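BolA (Coxiella burnetii, PDB 3TR3) is of unknown function but belongs to the BolA/IbaG family and probably acts in the cellular response to stress. Local coordinates at residues I10-I24 against H32-G44. Sequence-based numbering, arbitrary orientation.
Sequences IKQWIETGLSESRVI and HFEAVVLCPTFEG. With CO (cobalt (II) ion), chain D.
Ile10 lays its CG1 over one face of the Phe33 ring, 4.2 Å from the centroid and off centre, a CH-pi contact. CG1 stands beside the backbone N of Ile10 (chi1 -61°), and CG2 is turned instead to Ala35. One helical turn on, Ile14 CG2 meets Val37 CG1. Helix 10-17 thus rests on the face of strand 32-38 that carries Phe33, Ala35 and Val37. Val23, on the neighbouring strand, joins this apolar layer through Ala35. Val54 and Leu58 close over Ile14. At the start of strand 32-38, His32 NE2 binds the cobalt ion together with His67, away from this packing.

Beyond the helix, Leu18 CD2 touches both Cys39 SG at 3.9 Å and Phe42 CZ at 4.0 Å. Cys39 CB sits over the centre of the Phe42 ring. Ser21 OG folds back to Leu18 O at 2.7 Å, and Ser21 N reaches that oxygen from the same face. These two bonds brace the type II turn 18-21, which leads into strand 22-24.

There the chain pairs antiparallel with strand 32-38. Arg22 N binds Leu38 O at 2.9 Å, and Leu38 N returns a nearly straight bond to Arg22 O (175°). The bond from Ile24 N to Val36 O is weak. Glu15 OE2 uses its anti lone pair to take Val23 N at 2.8 Å, tying the helix to the strand; Lys11 NZ forms a salt bridge with the same OE2.

The other sheet face is less enclosed. Ile24 CG1 touches Val36 CG1, while its CG2 meets Leu38 CG. Tyr79 of the same chain and Ile24 of the second subunit also pack on Ile24. On the solvent side, Glu20 CB touches Pro40 CG at 4.0 Å.

Helix, strand and strand follow one another as an alpha-beta-beta unit of the BolA fold. Apolar packing holds the helix to the sheet, and the reciprocal Arg22-Leu38 bonds set the strand register.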
loop_
_atom_site.group_PDB
_atom_site.type_symbol
_atom_site.label_atom_id
_atom_site.label_comp_id
_atom_site.label_asym_id
_atom_site.label_seq_id
_atom_site.Cartn_x
_atom_site.Cartn_y
_atom_site.Cartn_z
ATOM N N ILE B 10 4.476 -1.050 9.405
ATOM C CA ILE B 10 3.149 -1.584 9.586
ATOM C C ILE B 10 2.939 -2.661 8.506
ATOM O O ILE B 10 2.428 -3.756 8.794
ATOM C CB ILE B 10 2.052 -0.489 9.424
ATOM C CG1 ILE B 10 2.193 0.643 10.456
ATOM C CG2 ILE B 10 0.652 -1.110 9.484
ATOM C CD1 ILE B 10 2.113 0.224 11.883
ATOM N N LYS B 11 3.373 -2.351 7.278
ATOM C CA LYS B 11 3.153 -3.214 6.125
ATOM C C LYS B 11 3.973 -4.500 6.166
ATOM O O LYS B 11 3.434 -5.593 5.898
ATOM C CB LYS B 11 3.414 -2.460 4.812
ATOM C CG LYS B 11 3.783 -3.350 3.641
ATOM C CD LYS B 11 3.743 -2.562 2.328
ATOM C CE LYS B 11 4.532 -3.273 1.233
ATOM N NZ LYS B 11 3.777 -4.353 0.564
ATOM N N GLN B 12 5.266 -4.368 6.484
ATOM C CA GLN B 12 6.121 -5.530 6.627
ATOM C C GLN B 12 5.710 -6.482 7.782
ATOM O O GLN B 12 5.720 -7.689 7.610
ATOM C CB GLN B 12 7.581 -5.098 6.768
ATOM C CG GLN B 12 8.142 -4.491 5.477
ATOM C CD GLN B 12 9.657 -4.243 5.531
ATOM O OE1 GLN B 12 10.203 -3.783 6.553
ATOM N NE2 GLN B 12 10.343 -4.550 4.424
ATOM N N TRP B 13 5.373 -5.921 8.946
ATOM C CA TRP B 13 5.057 -6.683 10.148
ATOM C C TRP B 13 3.781 -7.513 9.959
ATOM O O TRP B 13 3.743 -8.684 10.316
ATOM C CB TRP B 13 4.889 -5.756 11.355
ATOM C CG TRP B 13 6.142 -5.062 11.824
ATOM C CD1 TRP B 13 7.434 -5.445 11.595
ATOM C CD2 TRP B 13 6.219 -3.840 12.589
ATOM N NE1 TRP B 13 8.307 -4.553 12.179
ATOM C CE2 TRP B 13 7.592 -3.562 12.797
ATOM C CE3 TRP B 13 5.259 -2.967 13.129
ATOM C CZ2 TRP B 13 8.036 -2.441 13.512
ATOM C CZ3 TRP B 13 5.692 -1.859 13.845
ATOM C CH2 TRP B 13 7.077 -1.603 14.028
ATOM N N ILE B 14 2.749 -6.907 9.384
ATOM C CA ILE B 14 1.496 -7.607 9.162
ATOM C C ILE B 14 1.663 -8.700 8.115
ATOM O O ILE B 14 1.184 -9.803 8.299
ATOM C CB ILE B 14 0.379 -6.662 8.735
ATOM C CG1 ILE B 14 0.079 -5.639 9.830
ATOM C CG2 ILE B 14 -0.857 -7.449 8.370
ATOM C CD1 ILE B 14 -0.934 -4.532 9.344
ATOM N N GLU B 15 2.363 -8.413 7.023
ATOM C CA GLU B 15 2.618 -9.450 6.017
ATOM C C GLU B 15 3.537 -10.585 6.500
ATOM O O GLU B 15 3.487 -11.689 5.994
ATOM C CB GLU B 15 3.130 -8.840 4.712
ATOM C CG GLU B 15 2.112 -7.895 4.073
ATOM C CD GLU B 15 2.664 -7.147 2.867
ATOM O OE1 GLU B 15 3.904 -7.119 2.689
ATOM O OE2 GLU B 15 1.848 -6.594 2.097
ATOM N N THR B 16 4.371 -10.301 7.483
ATOM C CA THR B 16 5.240 -11.300 8.055
ATOM C C THR B 16 4.429 -12.191 8.983
ATOM O O THR B 16 4.507 -13.392 8.884
ATOM C CB THR B 16 6.413 -10.644 8.820
ATOM O OG1 THR B 16 7.324 -10.085 7.869
ATOM C CG2 THR B 16 7.169 -11.654 9.679
ATOM N N GLY B 17 3.621 -11.584 9.845
ATOM C CA GLY B 17 2.863 -12.322 10.835
ATOM C C GLY B 17 1.631 -13.059 10.321
ATOM O O GLY B 17 1.204 -14.033 10.920
ATOM N N LEU B 18 1.052 -12.598 9.221
ATOM C CA LEU B 18 -0.215 -13.134 8.754
ATOM C C LEU B 18 -0.080 -13.661 7.322
ATOM O O LEU B 18 0.011 -12.878 6.390
ATOM C CB LEU B 18 -1.292 -12.047 8.853
ATOM C CG LEU B 18 -2.706 -12.516 8.486
ATOM C CD1 LEU B 18 -3.175 -13.443 9.562
ATOM C CD2 LEU B 18 -3.691 -11.399 8.305
ATOM N N SER B 19 -0.039 -14.987 7.144
ATOM C CA SER B 19 0.251 -15.580 5.819
ATOM C C SER B 19 -0.792 -15.246 4.782
ATOM O O SER B 19 -1.981 -15.157 5.094
ATOM C CB SER B 19 0.441 -17.094 5.873
ATOM O OG SER B 19 1.689 -17.366 6.475
ATOM N N GLU B 20 -0.322 -15.042 3.551
ATOM C CA GLU B 20 -1.198 -14.723 2.435
ATOM C C GLU B 20 -1.865 -13.346 2.578
ATOM O O GLU B 20 -2.821 -13.050 1.860
ATOM C CB GLU B 20 -2.278 -15.815 2.247
ATOM C CG GLU B 20 -1.755 -17.217 2.241
ATOM C CD GLU B 20 -0.692 -17.446 1.174
ATOM O OE1 GLU B 20 -0.876 -16.939 0.045
ATOM O OE2 GLU B 20 0.322 -18.135 1.461
ATOM N N SER B 21 -1.380 -12.497 3.480
ATOM C CA SER B 21 -1.930 -11.137 3.519
ATOM C C SER B 21 -1.128 -10.144 2.659
ATOM O O SER B 21 0.087 -10.269 2.492
ATOM C CB SER B 21 -2.153 -10.604 4.955
ATOM O OG SER B 21 -0.939 -10.473 5.674
ATOM N N ARG B 22 -1.839 -9.175 2.102
ATOM C CA ARG B 22 -1.246 -8.021 1.409
ATOM C C ARG B 22 -1.754 -6.742 2.055
ATOM O O ARG B 22 -2.988 -6.518 2.121
ATOM C CB ARG B 22 -1.578 -8.034 -0.095
ATOM C CG ARG B 22 -0.956 -6.854 -0.896
ATOM C CD ARG B 22 -1.110 -7.003 -2.421
ATOM N NE ARG B 22 -0.486 -8.233 -2.920
ATOM C CZ ARG B 22 -0.885 -8.887 -4.008
ATOM N NH1 ARG B 22 -1.922 -8.433 -4.712
ATOM N NH2 ARG B 22 -0.258 -10.001 -4.391
ATOM N N VAL B 23 -0.826 -5.910 2.562
ATOM C CA VAL B 23 -1.231 -4.565 3.007
ATOM C C VAL B 23 -1.232 -3.571 1.787
ATOM O O VAL B 23 -0.184 -3.050 1.373
ATOM C CB VAL B 23 -0.392 -4.052 4.216
ATOM C CG1 VAL B 23 -0.964 -2.754 4.772
ATOM C CG2 VAL B 23 -0.317 -5.109 5.312
ATOM N N ILE B 24 -2.409 -3.363 1.196
ATOM C CA ILE B 24 -2.522 -2.583 -0.021
ATOM C C ILE B 24 -2.484 -1.067 0.246
ATOM O O ILE B 24 -2.232 -0.274 -0.654
ATOM C CB ILE B 24 -3.768 -2.954 -0.875
ATOM C CG1 ILE B 24 -5.054 -2.593 -0.144
ATOM C CG2 ILE B 24 -3.697 -4.426 -1.365
ATOM C CD1 ILE B 24 -6.252 -2.717 -1.029
ATOM N N HIS B 32 -0.875 7.597 14.911
ATOM C CA HIS B 32 -2.161 7.111 14.403
ATOM C C HIS B 32 -2.007 6.573 12.964
ATOM O O HIS B 32 -1.423 7.206 12.122
ATOM C CB HIS B 32 -3.264 8.178 14.546
ATOM C CG HIS B 32 -3.694 8.424 15.971
ATOM N ND1 HIS B 32 -4.941 8.059 16.459
ATOM C CD2 HIS B 32 -3.030 8.967 17.031
ATOM C CE1 HIS B 32 -5.031 8.391 17.735
ATOM N NE2 HIS B 32 -3.879 8.950 18.107
ATOM N N PHE B 33 -2.460 5.354 12.718
ATOM C CA PHE B 33 -2.294 4.718 11.427
ATOM C C PHE B 33 -3.644 4.158 10.947
ATOM O O PHE B 33 -4.569 3.970 11.747
ATOM C CB PHE B 33 -1.285 3.569 11.525
ATOM C CG PHE B 33 0.110 3.986 11.902
ATOM C CD1 PHE B 33 1.066 4.259 10.910
ATOM C CD2 PHE B 33 0.488 4.068 13.243
ATOM C CE1 PHE B 33 2.387 4.610 11.264
ATOM C CE2 PHE B 33 1.800 4.442 13.611
ATOM C CZ PHE B 33 2.745 4.712 12.631
ATOM N N GLU B 34 -3.734 3.919 9.639
ATOM C CA GLU B 34 -4.833 3.194 8.998
ATOM C C GLU B 34 -4.210 2.220 8.038
ATOM O O GLU B 34 -3.249 2.548 7.340
ATOM C CB GLU B 34 -5.740 4.116 8.188
ATOM C CG GLU B 34 -6.406 5.213 8.976
ATOM C CD GLU B 34 -6.881 6.351 8.073
ATOM O OE1 GLU B 34 -6.439 6.418 6.897
ATOM O OE2 GLU B 34 -7.699 7.180 8.543
ATOM N N ALA B 35 -4.767 1.019 7.985
ATOM C CA ALA B 35 -4.274 -0.002 7.090
ATOM C C ALA B 35 -5.462 -0.694 6.424
ATOM O O ALA B 35 -6.515 -0.857 7.042
ATOM C CB ALA B 35 -3.396 -1.013 7.865
ATOM N N VAL B 36 -5.303 -1.051 5.151
ATOM C CA VAL B 36 -6.291 -1.814 4.424
ATOM C C VAL B 36 -5.557 -3.098 4.173
ATOM O O VAL B 36 -4.442 -3.074 3.650
ATOM C CB VAL B 36 -6.728 -1.162 3.096
ATOM C CG1 VAL B 36 -7.834 -1.970 2.439
ATOM C CG2 VAL B 36 -7.172 0.304 3.317
ATOM N N VAL B 37 -6.142 -4.204 4.653
ATOM C CA VAL B 37 -5.500 -5.512 4.632
ATOM C C VAL B 37 -6.380 -6.478 3.859
ATOM O O VAL B 37 -7.597 -6.530 4.088
ATOM C CB VAL B 37 -5.252 -6.065 6.060
ATOM C CG1 VAL B 37 -4.448 -7.356 5.979
ATOM C CG2 VAL B 37 -4.494 -5.063 6.884
ATOM N N LEU B 38 -5.768 -7.185 2.907
ATOM C CA LEU B 38 -6.433 -8.240 2.175
ATOM C C LEU B 38 -5.860 -9.555 2.688
ATOM O O LEU B 38 -4.638 -9.686 2.815
ATOM C CB LEU B 38 -6.254 -8.127 0.638
ATOM C CG LEU B 38 -6.613 -6.828 -0.114
ATOM C CD1 LEU B 38 -6.763 -6.969 -1.675
ATOM C CD2 LEU B 38 -7.819 -6.110 0.461
ATOM N N CYS B 39 -6.749 -10.512 2.985
ATOM C CA CYS B 39 -6.367 -11.873 3.364
ATOM C C CYS B 39 -7.540 -12.843 3.093
ATOM O O CYS B 39 -8.667 -12.588 3.543
ATOM C CB CYS B 39 -5.982 -11.909 4.845
ATOM S SG CYS B 39 -5.123 -13.407 5.329
ATOM N N PRO B 40 -7.283 -13.945 2.347
ATOM C CA PRO B 40 -8.330 -14.955 2.103
ATOM C C PRO B 40 -8.781 -15.662 3.401
ATOM O O PRO B 40 -9.884 -16.192 3.455
ATOM C CB PRO B 40 -7.656 -15.940 1.129
ATOM C CG PRO B 40 -6.171 -15.779 1.391
ATOM C CD PRO B 40 -6.005 -14.311 1.704
ATOM N N THR B 41 -7.948 -15.620 4.435
ATOM C CA THR B 41 -8.265 -16.181 5.748
ATOM C C THR B 41 -9.450 -15.468 6.440
ATOM O O THR B 41 -10.071 -15.998 7.365
ATOM C CB THR B 41 -6.980 -16.180 6.638
ATOM O OG1 THR B 41 -6.014 -17.072 6.071
ATOM C CG2 THR B 41 -7.244 -16.592 8.062
ATOM N N PHE B 42 -9.772 -14.263 5.992
ATOM C CA PHE B 42 -10.891 -13.519 6.581
ATOM C C PHE B 42 -12.221 -14.100 6.090
ATOM O O PHE B 42 -13.276 -13.740 6.591
ATOM C CB PHE B 42 -10.846 -12.013 6.245
ATOM C CG PHE B 42 -9.606 -11.284 6.733
ATOM C CD1 PHE B 42 -8.911 -11.714 7.845
ATOM C CD2 PHE B 42 -9.157 -10.138 6.069
ATOM C CE1 PHE B 42 -7.766 -11.016 8.277
ATOM C CE2 PHE B 42 -8.033 -9.436 6.504
ATOM C CZ PHE B 42 -7.335 -9.882 7.628
ATOM N N GLU B 43 -12.184 -14.990 5.104
ATOM C CA GLU B 43 -13.445 -15.554 4.602
ATOM C C GLU B 43 -14.240 -16.210 5.724
ATOM O O GLU B 43 -13.734 -17.114 6.421
ATOM C CB GLU B 43 -13.209 -16.527 3.449
ATOM C CG GLU B 43 -14.473 -16.968 2.759
ATOM C CD GLU B 43 -15.189 -15.842 2.023
ATOM O OE1 GLU B 43 -14.580 -15.232 1.079
ATOM O OE2 GLU B 43 -16.367 -15.581 2.391
ATOM N N GLY B 44 -15.460 -15.725 5.949
ATOM C CA GLY B 44 -16.351 -16.340 6.945
ATOM C C GLY B 44 -16.093 -15.844 8.357
ATOM O O GLY B 44 -16.687 -16.340 9.307
HETATM CO CO CO D . -3.738 9.560 20.205
#